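Anabena Tic22 (Anabaena sp., PDB 4EV1) probably acts as a chaperone in protein transport, as a cyanobacterial member of the Tic22-like family associated with thylakoids. Local coordinates at residues Asp12-Tyr17 with Ala47-Gln52; Leu18-Lys23 with Gln79-Pro84; Lys165-Gly170 with Pro211-Arg216; Gln111-Ala116 with Ser132-Ala137; Gly42-Ala47 with Leu103-Pro108. All coordinates share one frame; numbering follows the deposited sequence. Where two conformers were deposited one is given.

How the interactions relate
Interactions 1, 2 and 5 form one continuous patch in the first half of the chain. Interaction 1 shares strand 15-20 with interaction 2 and strand 43-48, including A47, with interaction 5, and its centre lies about 10 and about 12 Å from theirs. Their segments alternate along the sequence, so the two sheets are interleaved rather than built one after the other. Interaction 4 follows in the chain on helix 110-121 and strand 134-139, and interaction 3 comes last, its centre about 11 Å from that of interaction 4. Helix 213-220 bonds to strand 15-20 through S215 and Y17 and to helix 165-175 through R216 and D167, while E112 to K165 joins interactions 4 and 3.

Interaction 1: Asp12-Tyr17 with Ala47-Gln52; sequences DSVPIY and AYMSRQ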
# COMPACT_ATOMS: atom_id res chain seq x y z
N ASP A 12 8.04 2.29 4.36
CA ASP A 12 7.62 3.43 5.16
C ASP A 12 7.29 4.71 4.37
O ASP A 12 6.67 5.63 4.90
CB ASP A 12 8.68 3.80 6.21
CG ASP A 12 8.63 2.93 7.46
OD1 ASP A 12 7.73 2.08 7.60
OD2 ASP A 12 9.50 3.11 8.34
N SER A 13 7.71 4.78 3.11
CA SER A 13 7.31 5.89 2.24
C SER A 13 5.80 5.99 2.12
O SER A 13 5.29 7.03 1.79
CB SER A 13 7.81 5.65 0.82
OG SER A 13 9.18 5.85 0.74
N VAL A 14 5.14 4.85 2.27
CA VAL A 14 3.72 4.71 1.92
C VAL A 14 2.91 4.81 3.20
O VAL A 14 3.07 3.98 4.10
CB VAL A 14 3.48 3.36 1.24
CG1 VAL A 14 2.05 3.18 0.83
CG2 VAL A 14 4.43 3.17 0.01
N PRO A 15 2.03 5.80 3.29
CA PRO A 15 1.13 5.82 4.45
C PRO A 15 -0.08 4.89 4.27
O PRO A 15 -0.62 4.76 3.18
CB PRO A 15 0.69 7.28 4.53
CG PRO A 15 0.73 7.76 3.17
CD PRO A 15 1.78 6.94 2.39
N ILE A 16 -0.49 4.26 5.36
CA ILE A 16 -1.63 3.39 5.37
C ILE A 16 -2.58 4.06 6.34
O ILE A 16 -2.16 4.56 7.38
CB ILE A 16 -1.22 2.00 5.90
CG1 ILE A 16 -0.14 1.39 4.99
CG2 ILE A 16 -2.47 1.07 6.05
CD1 ILE A 16 -0.55 1.05 3.57
N TYR A 17 -3.86 4.08 6.03
CA TYR A 17 -4.86 4.76 6.91
C TYR A 17 -5.71 3.73 7.70
O TYR A 17 -6.32 2.87 7.11
CB TYR A 17 -5.70 5.68 6.05
CG TYR A 17 -4.83 6.66 5.30
CD1 TYR A 17 -4.23 7.72 5.96
CD2 TYR A 17 -4.55 6.49 3.97
CE1 TYR A 17 -3.41 8.60 5.29
CE2 TYR A 17 -3.71 7.38 3.28
CZ TYR A 17 -3.12 8.44 3.98
OH TYR A 17 -2.30 9.35 3.33
N ALA A 47 -7.41 -1.91 6.76
CA ALA A 47 -6.50 -0.83 6.43
C ALA A 47 -6.88 -0.27 5.05
O ALA A 47 -7.47 -0.97 4.22
CB ALA A 47 -5.01 -1.29 6.46
N TYR A 48 -6.55 1.00 4.82
CA TYR A 48 -6.91 1.71 3.60
C TYR A 48 -5.70 2.39 2.98
O TYR A 48 -4.90 3.04 3.66
CB TYR A 48 -7.93 2.81 3.91
CG TYR A 48 -9.29 2.29 4.36
CD1 TYR A 48 -9.54 2.01 5.72
CD2 TYR A 48 -10.32 2.11 3.46
CE1 TYR A 48 -10.81 1.54 6.16
CE2 TYR A 48 -11.58 1.63 3.89
CZ TYR A 48 -11.81 1.35 5.22
OH TYR A 48 -13.03 0.88 5.65
N MET A 49 -5.65 2.32 1.65
CA MET A 49 -4.67 3.05 0.87
C MET A 49 -5.09 4.48 0.70
O MET A 49 -4.21 5.35 0.47
CB MET A 49 -4.50 2.41 -0.50
CG MET A 49 -3.92 0.97 -0.43
SD MET A 49 -2.49 0.74 0.61
CE MET A 49 -1.38 1.83 -0.15
N SER A 50 -6.41 4.73 0.85
CA SER A 50 -6.99 6.09 0.70
C SER A 50 -7.55 6.63 2.02
O SER A 50 -8.45 6.02 2.62
CB SER A 50 -8.13 6.08 -0.33
OG SER A 50 -9.00 7.18 -0.14
N ARG A 51 -7.06 7.79 2.44
CA ARG A 51 -7.56 8.44 3.64
C ARG A 51 -9.04 8.79 3.51
O ARG A 51 -9.81 8.59 4.45
CB ARG A 51 -6.74 9.70 3.94
CG ARG A 51 -7.04 10.32 5.30
CD ARG A 51 -5.91 11.22 5.75
NE ARG A 51 -6.09 12.60 5.32
CZ ARG A 51 -6.71 13.54 6.04
NH1 ARG A 51 -7.19 13.24 7.23
NH2 ARG A 51 -6.83 14.77 5.56
N GLN A 52 -9.43 9.31 2.35
CA GLN A 52 -10.82 9.70 2.11
C GLN A 52 -11.76 8.49 2.24
O GLN A 52 -12.86 8.62 2.80
CB GLN A 52 -11.01 10.37 0.73
CG GLN A 52 -12.50 10.42 0.24
CD GLN A 52 -12.82 11.53 -0.74
OE1 GLN A 52 -13.98 11.90 -0.91
NE2 GLN A 52 -11.80 12.05 -1.41
O HOH W 1 -1.56 5.69 0.80
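Y17 and Y48 join their backbones in an isolated antiparallel bridge of the hydrogen-bonded kind. Y17 N gives a nearly straight bond to Y48 O at 2.8 Å, and Y48 N returns one to Y17 O at 3.0 Å. One water donates to both P15 O and M49 O, extending the polar link past the bridge.

The aromatic part belongs to Y17. R51 CB sits over the centre of its ring, 3.6 Å from the centroid and only 3° off the normal, a CH-pi contact, while M49 O approaches the ring edge. With CG anti to its carbonyl carbon (chi1 -56°), the ring lies against the first turn of helix 51-63. Y17 OH hydrogen-bonds to S215 OG. With an alanine here, R51 CB would probably lose the ring it rests on and S215 OG this partner.

Apolar contacts fill the other flank. I16 CG2 presses on A47 CB at a tight 3.5 Å, and the doubly bent M49 chain brings SD to I16 CD1 and CE to V14 CG1.

Strand 15-20 thus meets the end of strand 43-48, where S50 caps helix 51-63 through E53 N; Y218 of helix 213-220 and V80 of strand 79-84 flank Y17.

Interaction 2: Leu18-Lys23 with Gln79-Pro84; sequences LVTNEK and QVTAVP
T20 and Q79 exchange backbone bonds in both directions: T20 N reaches Q79 O at 2.8 Å, and Q79 N reaches T20 O at 2.9 Å. L18 and T81 form the second hydrogen-bonded pair, with L18 N to T81 O almost straight at 176°. V19 and V80 make the non-hydrogen-bonded pair between them, and there V80 CA-H points at L18 O.

On the sheet face carrying L18, T20 and T81, the two threonine hydroxyls meet, T20 OG1 lying 2.6 Å from T81 OG1. T20 OG1 also donates to N21 O at 2.7 Å, in the carbonyl plane and on a lone pair. Its chi1 of 77° sets the hydroxyl between the backbone N and the carbonyl carbon, from where it reaches both N21 O and T81 OG1. The side chains of T20 and T81 cross at about a right angle, which also brings T20 CG2 to 3.7 Å from T81 CB.

Further out the contacts are looser. Q79 runs extended beyond CG along the turn that follows strand 15-20; its CG passes N21 O, and OE1 lies 3.6 Å from E22 CA. At the other end L18 CD1 packs on V83 CG2 at 3.8 Å. N21 OD1 holds the turn by accepting from L25 N.

Alternating hydrogen-bonded and non-hydrogen-bonded pairs, with the strands running at 130° to one another, make this a twisted two-stranded antiparallel sheet. Its strands are far apart in sequence, with helices 51-63 and 69-75 between them, so it is no simple hairpin.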
# COMPACT_ATOMS: atom_id res chain seq x y z
N LEU A 18 -5.64 3.78 9.02
CA LEU A 18 -6.33 2.90 9.89
C LEU A 18 -7.49 3.65 10.51
O LEU A 18 -7.42 4.89 10.65
CB LEU A 18 -5.40 2.41 10.99
CG LEU A 18 -4.22 1.54 10.54
CD1 LEU A 18 -3.55 0.98 11.82
CD2 LEU A 18 -4.64 0.40 9.54
N VAL A 19 -8.58 2.94 10.75
CA VAL A 19 -9.69 3.47 11.53
C VAL A 19 -9.45 3.12 12.99
O VAL A 19 -9.39 1.93 13.39
CB VAL A 19 -11.05 2.95 11.06
CG1 VAL A 19 -12.18 3.42 12.02
CG2 VAL A 19 -11.35 3.41 9.66
N THR A 20 -9.30 4.16 13.80
CA THR A 20 -8.81 4.00 15.19
C THR A 20 -9.57 4.83 16.17
O THR A 20 -10.32 5.71 15.75
CB THR A 20 -7.33 4.35 15.33
OG1 THR A 20 -7.14 5.77 15.34
CG2 THR A 20 -6.46 3.75 14.22
N ASN A 21 -9.39 4.59 17.48
CA ASN A 21 -9.87 5.54 18.47
C ASN A 21 -8.90 6.72 18.55
O ASN A 21 -7.93 6.83 17.74
CB ASN A 21 -10.17 4.89 19.87
CG ASN A 21 -8.92 4.43 20.59
OD1 ASN A 21 -7.81 4.68 20.16
ND2 ASN A 21 -9.12 3.78 21.73
N GLU A 22 -9.13 7.61 19.50
CA GLU A 22 -8.32 8.81 19.63
C GLU A 22 -6.87 8.51 20.09
O GLU A 22 -5.99 9.33 19.94
CB GLU A 22 -9.01 9.83 20.55
CG GLU A 22 -8.81 9.54 22.05
CD GLU A 22 -9.67 8.41 22.65
OE1 GLU A 22 -10.42 7.71 21.91
OE2 GLU A 22 -9.58 8.24 23.90
N LYS A 23 -6.63 7.32 20.66
CA LYS A 23 -5.26 6.89 20.99
C LYS A 23 -4.61 5.96 19.95
O LYS A 23 -3.54 5.39 20.19
CB LYS A 23 -5.26 6.24 22.37
CG LYS A 23 -5.81 7.21 23.47
CD LYS A 23 -5.84 6.58 24.84
CE LYS A 23 -4.55 6.90 25.61
NZ LYS A 23 -4.61 6.39 27.03
N GLN A 79 -11.53 7.95 14.29
CA GLN A 79 -10.80 8.82 13.43
C GLN A 79 -9.84 7.99 12.58
O GLN A 79 -9.64 6.80 12.81
CB GLN A 79 -10.01 9.82 14.23
CG GLN A 79 -8.82 9.20 15.06
CD GLN A 79 -8.03 10.26 15.81
OE1 GLN A 79 -8.55 10.91 16.71
NE2 GLN A 79 -6.78 10.47 15.42
N VAL A 80 -9.25 8.63 11.60
CA VAL A 80 -8.26 8.03 10.76
C VAL A 80 -6.90 8.34 11.37
O VAL A 80 -6.62 9.51 11.68
CB VAL A 80 -8.30 8.61 9.34
CG1 VAL A 80 -7.19 7.94 8.44
CG2 VAL A 80 -9.66 8.39 8.69
N THR A 81 -6.06 7.31 11.51
CA THR A 81 -4.66 7.44 11.87
C THR A 81 -3.80 6.97 10.70
O THR A 81 -4.04 5.91 10.11
CB THR A 81 -4.38 6.62 13.15
OG1 THR A 81 -5.19 7.16 14.21
CG2 THR A 81 -2.92 6.66 13.52
N ALA A 82 -2.80 7.77 10.36
CA ALA A 82 -1.84 7.46 9.30
C ALA A 82 -0.61 6.70 9.89
O ALA A 82 -0.01 7.14 10.88
CB ALA A 82 -1.42 8.76 8.64
N VAL A 83 -0.34 5.51 9.37
CA VAL A 83 0.77 4.65 9.83
C VAL A 83 1.68 4.33 8.59
O VAL A 83 1.19 3.94 7.52
CB VAL A 83 0.21 3.33 10.45
CG1 VAL A 83 1.36 2.39 11.04
CG2 VAL A 83 -0.93 3.65 11.51
N PRO A 84 3.00 4.47 8.73
CA PRO A 84 3.84 4.06 7.64
C PRO A 84 3.70 2.54 7.38
O PRO A 84 3.59 1.74 8.29
CB PRO A 84 5.27 4.41 8.13
CG PRO A 84 5.14 5.11 9.40
CD PRO A 84 3.77 4.94 9.90

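Interaction 3: Lys165-Gly170 with Pro211-Arg216; sequences KQDAQG and PSPESR. With EDO (1,2-ethanediol), chain G.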
# COMPACT_ATOMS: atom_id res chain seq x y z
N LYS A 165 -1.66 4.97 -10.77
CA LYS A 165 -1.45 4.84 -12.19
C LYS A 165 -1.21 6.15 -12.89
O LYS A 165 -0.43 6.20 -13.76
CB LYS A 165 -2.58 4.09 -12.84
CG LYS A 165 -2.31 3.70 -14.22
CD LYS A 165 -3.55 3.58 -14.90
CE LYS A 165 -3.51 4.33 -16.16
NZ LYS A 165 -3.10 3.37 -17.19
N GLN A 166 -1.90 7.20 -12.48
CA GLN A 166 -1.73 8.53 -13.07
C GLN A 166 -0.29 9.04 -12.96
O GLN A 166 0.21 9.68 -13.88
CB GLN A 166 -2.70 9.57 -12.47
CG GLN A 166 -2.36 9.91 -11.03
CD GLN A 166 -3.47 10.68 -10.31
OE1 GLN A 166 -3.70 11.87 -10.60
NE2 GLN A 166 -4.11 10.03 -9.32
N ASP A 167 0.38 8.72 -11.86
CA ASP A 167 1.78 9.09 -11.70
C ASP A 167 2.66 8.28 -12.67
O ASP A 167 3.62 8.82 -13.19
CB ASP A 167 2.29 8.83 -10.28
CG ASP A 167 1.75 9.82 -9.27
OD1 ASP A 167 1.77 11.05 -9.52
OD2 ASP A 167 1.30 9.35 -8.23
N ALA A 168 2.36 7.00 -12.87
CA ALA A 168 3.11 6.20 -13.87
C ALA A 168 2.82 6.71 -15.28
O ALA A 168 3.74 6.73 -16.12
CB ALA A 168 2.78 4.73 -13.77
N GLN A 169 1.59 7.11 -15.57
CA GLN A 169 1.25 7.60 -16.92
C GLN A 169 2.04 8.86 -17.21
O GLN A 169 2.44 9.11 -18.36
CB GLN A 169 -0.26 7.86 -17.10
CG GLN A 169 -1.05 6.70 -17.75
CD GLN A 169 -0.83 6.57 -19.28
OE1 GLN A 169 -0.71 5.46 -19.80
NE2 GLN A 169 -0.78 7.70 -19.98
N GLY A 170 2.26 9.65 -16.17
CA GLY A 170 3.08 10.86 -16.28
C GLY A 170 4.49 10.56 -16.74
O GLY A 170 4.96 11.18 -17.69
N PRO A 211 3.83 6.84 -3.02
CA PRO A 211 2.40 6.83 -2.77
C PRO A 211 1.60 7.81 -3.64
O PRO A 211 2.14 8.54 -4.43
CB PRO A 211 2.31 7.21 -1.31
CG PRO A 211 3.50 8.11 -1.10
CD PRO A 211 4.57 7.60 -1.99
N SER A 212 0.29 7.79 -3.47
CA SER A 212 -0.62 8.52 -4.33
C SER A 212 -0.44 10.03 -4.15
O SER A 212 0.16 10.45 -3.16
CB SER A 212 -2.03 8.19 -3.92
OG SER A 212 -2.27 8.75 -2.61
N PRO A 213 -0.90 10.84 -5.12
CA PRO A 213 -0.73 12.30 -4.97
C PRO A 213 -1.38 12.82 -3.68
O PRO A 213 -0.83 13.73 -3.03
CB PRO A 213 -1.45 12.89 -6.19
CG PRO A 213 -1.47 11.84 -7.19
CD PRO A 213 -1.45 10.49 -6.44
N GLU A 214 -2.52 12.24 -3.34
CA GLU A 214 -3.23 12.64 -2.13
C GLU A 214 -2.44 12.35 -0.86
O GLU A 214 -2.40 13.17 0.05
CB GLU A 214 -4.59 11.96 -2.07
CG GLU A 214 -5.55 12.35 -3.20
CD GLU A 214 -5.29 11.67 -4.59
OE1 GLU A 214 -4.49 10.72 -4.74
OE2 GLU A 214 -5.95 12.11 -5.57
N SER A 215 -1.80 11.18 -0.81
CA SER A 215 -0.95 10.82 0.34
C SER A 215 0.31 11.69 0.41
O SER A 215 0.78 12.03 1.50
CB SER A 215 -0.61 9.32 0.28
OG SER A 215 -1.71 8.56 0.76
N ARG A 216 0.90 12.00 -0.75
CA ARG A 216 2.11 12.84 -0.78
C ARG A 216 1.79 14.23 -0.22
O ARG A 216 2.55 14.75 0.60
CB ARG A 216 2.66 12.98 -2.21
CG ARG A 216 3.27 11.68 -2.74
CD ARG A 216 4.16 11.95 -3.92
NE ARG A 216 3.51 12.73 -5.00
CZ ARG A 216 2.83 12.21 -6.02
NH1 ARG A 216 2.61 10.90 -6.10
NH2 ARG A 216 2.35 13.00 -6.98
C1 EDO G . -6.02 8.57 -2.60
O1 EDO G . -5.94 8.09 -3.94
C2 EDO G . -4.60 8.47 -2.06
O2 EDO G . -4.21 7.21 -1.49
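R216 and D167 form a surface salt bridge between two helices, 165-175 and 213-220, near the N-terminal end of each.

The arginine CB points toward helix 165-175, with CG anti to the carbonyl carbon and beside the backbone N (chi1 -70°), and CG and CD carry the chain on until it bends at chi3. The bend turns NE and the rest of the guanidinium back across the start of its own helix, where P213 CA lies 3.6 Å above one face, offset toward the rim. CZ then presents its two terminal nitrogens end-on to D167, one to each carboxylate oxygen. NH1 makes the stronger bond, 2.9 Å to D167 OD2 at 165°; the oxygen lies in the guanidinium plane, yet the nitrogen approaches from above the carboxylate plane. NH2 reaches D167 OD1 on its syn side, but tilted out of the carboxylate plane, at a longer 3.3 Å, and the two flat groups are 57° apart. NH1 has a second acceptor, P211 O, also at 2.9 Å, in the carbonyl plane. One nitrogen therefore ties the neighbouring helix to the residue just ahead of the N-cap. A leucine in place of R216 would probably leave the D167 carboxylate without its positive mate and P211 O without this donor.

S212 caps the helix, its OG accepting from S215 N at 3.1 Å, and S215 OG in turn bonds to Y17 OH. Beside the salt bridge P213 fills the gap between the helices. Its CG meets Q166 NE2 at 3.8 Å, and its CD sits 3.5 Å from D167 OD2.

Interaction 4: Gln111-Ala116 with Ser132-Ala137; sequences QEIKGA and SVPMFA. With EDO (1,2-ethanediol), chain F.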
# COMPACT_ATOMS: atom_id res chain seq x y z
N GLN A 111 -10.08 3.38 -8.11
CA GLN A 111 -9.55 3.86 -9.40
C GLN A 111 -8.30 3.07 -9.84
O GLN A 111 -8.06 2.85 -11.03
CB GLN A 111 -9.20 5.35 -9.29
CG GLN A 111 -8.91 6.05 -10.63
CD GLN A 111 -10.09 5.97 -11.59
OE1 GLN A 111 -11.24 5.77 -11.18
NE2 GLN A 111 -9.81 6.11 -12.89
N GLU A 112 -7.51 2.62 -8.87
CA GLU A 112 -6.25 1.94 -9.21
C GLU A 112 -6.47 0.48 -9.55
O GLU A 112 -5.76 -0.09 -10.37
CB GLU A 112 -5.27 2.02 -8.06
CG GLU A 112 -5.01 3.41 -7.59
CD GLU A 112 -4.55 4.40 -8.65
OE1 GLU A 112 -4.08 3.99 -9.73
OE2 GLU A 112 -4.61 5.62 -8.37
N ILE A 113 -7.46 -0.15 -8.92
CA ILE A 113 -7.86 -1.48 -9.39
C ILE A 113 -8.33 -1.42 -10.87
O ILE A 113 -7.87 -2.20 -11.70
CB ILE A 113 -8.97 -2.08 -8.52
CG1 ILE A 113 -8.47 -2.31 -7.08
CG2 ILE A 113 -9.47 -3.39 -9.14
CD1 ILE A 113 -7.48 -3.39 -6.99
N LYS A 114 -9.22 -0.48 -11.17
CA LYS A 114 -9.74 -0.29 -12.54
C LYS A 114 -8.60 -0.05 -13.50
O LYS A 114 -8.51 -0.70 -14.55
CB LYS A 114 -10.73 0.88 -12.63
CG LYS A 114 -11.60 0.86 -13.92
CD LYS A 114 -12.23 2.23 -14.20
CE LYS A 114 -13.05 2.22 -15.49
NZ LYS A 114 -12.47 1.30 -16.52
N GLY A 115 -7.70 0.87 -13.13
CA GLY A 115 -6.52 1.18 -13.92
C GLY A 115 -5.65 -0.02 -14.18
O GLY A 115 -5.10 -0.17 -15.29
N ALA A 116 -5.51 -0.89 -13.16
CA ALA A 116 -4.67 -2.08 -13.25
C ALA A 116 -5.22 -3.08 -14.27
O ALA A 116 -4.49 -3.63 -15.07
CB ALA A 116 -4.56 -2.76 -11.90
N SER A 132 -4.91 -7.84 -4.22
CA SER A 132 -3.85 -7.07 -3.56
C SER A 132 -3.85 -5.62 -4.06
O SER A 132 -4.72 -5.19 -4.84
CB SER A 132 -2.47 -7.75 -3.77
OG SER A 132 -1.49 -7.22 -2.87
N VAL A 133 -2.85 -4.88 -3.59
CA VAL A 133 -2.72 -3.45 -3.90
C VAL A 133 -1.85 -3.35 -5.14
O VAL A 133 -0.73 -3.82 -5.13
CB VAL A 133 -2.00 -2.71 -2.77
CG1 VAL A 133 -1.88 -1.21 -3.08
CG2 VAL A 133 -2.76 -2.90 -1.42
N PRO A 134 -2.37 -2.75 -6.22
CA PRO A 134 -1.50 -2.70 -7.40
C PRO A 134 -0.41 -1.63 -7.27
O PRO A 134 -0.51 -0.73 -6.41
CB PRO A 134 -2.45 -2.34 -8.55
CG PRO A 134 -3.61 -1.71 -7.91
CD PRO A 134 -3.71 -2.23 -6.48
N MET A 135 0.64 -1.82 -8.06
CA MET A 135 1.69 -0.81 -8.26
C MET A 135 2.02 -0.76 -9.77
O MET A 135 1.78 -1.73 -10.51
CB MET A 135 2.92 -1.17 -7.46
CG MET A 135 2.68 -1.35 -5.96
SD MET A 135 4.21 -1.51 -5.01
CE MET A 135 4.67 0.16 -4.85
N PHE A 136 2.59 0.34 -10.21
CA PHE A 136 2.76 0.57 -11.62
C PHE A 136 4.18 0.97 -11.87
O PHE A 136 4.67 1.88 -11.19
CB PHE A 136 1.80 1.64 -12.11
CG PHE A 136 0.38 1.38 -11.70
CD1 PHE A 136 -0.12 1.87 -10.51
CD2 PHE A 136 -0.46 0.60 -12.49
CE1 PHE A 136 -1.42 1.62 -10.12
CE2 PHE A 136 -1.77 0.36 -12.11
CZ PHE A 136 -2.25 0.87 -10.92
N ALA A 137 4.83 0.31 -12.83
CA ALA A 137 6.23 0.61 -13.11
C ALA A 137 6.38 0.81 -14.60
O ALA A 137 5.86 0.01 -15.41
CB ALA A 137 7.14 -0.53 -12.60
C1 EDO F . -3.07 4.69 -4.79
O1 EDO F . -3.02 4.41 -3.39
C2 EDO F . -3.69 6.05 -5.04
O2 EDO F . -4.65 6.14 -6.05
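E112 brings its carboxylate to the ring of F136 while the same group is held by polar partners from the start of helix 165-175 and the residue just before it. OE1 accepts from K165 N and OE2 bonds with S164 OG. These bonds satisfy a buried carboxylate, and the K165 amide at the helix start would probably favour its negative charge. The chain is bent at chi2 (-55°), which lets E112 OE1 come to 3.6 Å from F136 CE1, with carboxylate and ring planes 61° apart.

Between helix and strand the rest is packing, with no hydrogen bond across. F136 turns its edge to the helix: E112 O and A116 CA both lie in the plane of the ring, A116 CA at 4.0 Å from CE2. P134, two residues earlier on the strand, packs on the same helix surface, its CG 3.6 Å from E112 O, its CB 4.0 Å from A116 CB. I113 reaches round from the outer side, and its CD1 meets P134 CD at 4.0 Å, the two side chains crossing at about a right angle.

G115 backs onto the F136 ring without a side chain. The axes of segments 111-116 and 134-137 come within 8.8 Å at 55°, while strand 183-188 pairs with strand 134-139 and also touches the helix through V186 on A116. Helix 165-175 lies against F136 through K165 and A168.

Interaction 5: Gly42-Ala47 with Leu103-Pro108; sequences GSITGA and LFAFKP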
# COMPACT_ATOMS: atom_id res chain seq x y z
N GLY A 42 -5.68 -13.20 16.31
CA GLY A 42 -6.62 -12.76 17.37
C GLY A 42 -7.77 -11.82 16.94
O GLY A 42 -8.91 -11.96 17.35
N SER A 43 -7.43 -10.84 16.10
CA SER A 43 -8.42 -9.92 15.56
C SER A 43 -7.93 -9.38 14.21
O SER A 43 -6.78 -9.61 13.82
CB SER A 43 -8.72 -8.81 16.57
OG SER A 43 -7.54 -8.12 16.90
N ILE A 44 -8.83 -8.75 13.48
CA ILE A 44 -8.54 -8.26 12.15
C ILE A 44 -9.08 -6.83 11.98
O ILE A 44 -10.21 -6.54 12.37
CB ILE A 44 -9.07 -9.20 11.04
CG1 ILE A 44 -8.53 -8.76 9.66
CG2 ILE A 44 -10.61 -9.34 11.09
CD1 ILE A 44 -8.90 -9.69 8.46
N THR A 45 -8.23 -5.96 11.42
CA THR A 45 -8.57 -4.57 11.12
C THR A 45 -8.46 -4.27 9.63
O THR A 45 -7.64 -4.85 8.88
CB THR A 45 -7.74 -3.55 11.96
OG1 THR A 45 -8.34 -2.24 11.90
CG2 THR A 45 -6.27 -3.47 11.48
N GLY A 46 -9.27 -3.32 9.19
CA GLY A 46 -9.32 -2.97 7.80
C GLY A 46 -8.53 -1.74 7.48
O GLY A 46 -8.98 -0.63 7.87
N ALA A 47 -7.41 -1.91 6.76
CA ALA A 47 -6.50 -0.83 6.43
C ALA A 47 -6.88 -0.27 5.05
O ALA A 47 -7.47 -0.97 4.22
CB ALA A 47 -5.01 -1.29 6.46
N LEU A 103 -4.25 -8.95 12.64
CA LEU A 103 -4.08 -9.05 11.21
C LEU A 103 -4.65 -7.79 10.54
O LEU A 103 -5.46 -7.12 11.12
CB LEU A 103 -4.78 -10.30 10.69
CG LEU A 103 -4.28 -11.62 11.33
CD1 LEU A 103 -4.96 -12.83 10.71
CD2 LEU A 103 -2.77 -11.76 11.16
N PHE A 104 -4.21 -7.52 9.33
CA PHE A 104 -4.68 -6.37 8.57
C PHE A 104 -5.16 -6.81 7.18
O PHE A 104 -4.47 -7.58 6.47
CB PHE A 104 -3.53 -5.38 8.35
CG PHE A 104 -2.93 -4.84 9.59
CD1 PHE A 104 -2.04 -5.60 10.34
CD2 PHE A 104 -3.22 -3.53 10.00
CE1 PHE A 104 -1.47 -5.06 11.51
CE2 PHE A 104 -2.67 -3.01 11.15
CZ PHE A 104 -1.79 -3.78 11.91
N ALA A 105 -6.33 -6.31 6.78
CA ALA A 105 -6.84 -6.46 5.43
C ALA A 105 -6.64 -5.13 4.73
O ALA A 105 -6.94 -4.10 5.35
CB ALA A 105 -8.30 -6.82 5.46
N PHE A 106 -6.05 -5.11 3.53
CA PHE A 106 -5.74 -3.86 2.81
C PHE A 106 -6.73 -3.55 1.67
O PHE A 106 -6.91 -4.36 0.78
CB PHE A 106 -4.31 -3.86 2.27
CG PHE A 106 -3.25 -3.82 3.33
CD1 PHE A 106 -2.93 -4.96 4.03
CD2 PHE A 106 -2.56 -2.65 3.61
CE1 PHE A 106 -1.95 -4.94 5.01
CE2 PHE A 106 -1.58 -2.65 4.59
CZ PHE A 106 -1.29 -3.80 5.28
N LYS A 107 -7.32 -2.36 1.70
CA LYS A 107 -8.25 -1.87 0.66
C LYS A 107 -7.54 -0.94 -0.30
O LYS A 107 -7.16 0.20 0.07
CB LYS A 107 -9.42 -1.14 1.32
CG LYS A 107 -10.48 -0.52 0.37
CD LYS A 107 -11.16 -1.50 -0.54
CE LYS A 107 -12.24 -0.85 -1.42
NZ LYS A 107 -11.74 0.43 -2.02
N PRO A 108 -7.33 -1.42 -1.55
CA PRO A 108 -6.72 -0.55 -2.54
C PRO A 108 -7.73 0.50 -3.01
O PRO A 108 -8.92 0.33 -2.81
CB PRO A 108 -6.34 -1.48 -3.68
CG PRO A 108 -7.21 -2.72 -3.53
CD PRO A 108 -7.72 -2.75 -2.10
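T45 and F104 stand side by side and point the same way from neighbouring parallel strands, close enough that T45 CG2 lies 3.4 Å from F104 CD2. The threonine methyl takes the place between backbone N and carbonyl carbon, while OG1 is anti to the N (chi1 -165°); this splits its work, CG2 going to the ring and OG1 to L27 O on the other side. The methyl meets the ring obliquely.

A47 and F106 make the next pair on the same face. Here the ring is turned so that A47 CB sits over one face, 4.0 Å above its plane and offset toward the rim. On the reverse face I44 reaches along the strand: its CG1 lies 4.2 Å from L103 CB, and its CD1 the same distance from A105 CB.

Five backbone bonds fix this register, zigzagging between the strands as parallel pairing requires. A47 N to A105 O is the shortest at 2.6 Å, with the donor nearly in line with the carbonyl; T45 O takes A105 N at 2.9 Å. K107 N closes the run on A47 O, and its NZ goes on to salt bridges with E53 and D110.

Strand 43-48 is central in a three-stranded mixed sheet, 28-30 on one side and 102-107 on the other. F104 and F106 face helix 85-94 through I88, and L18 and I16 of strand 15-20 pack against the same side.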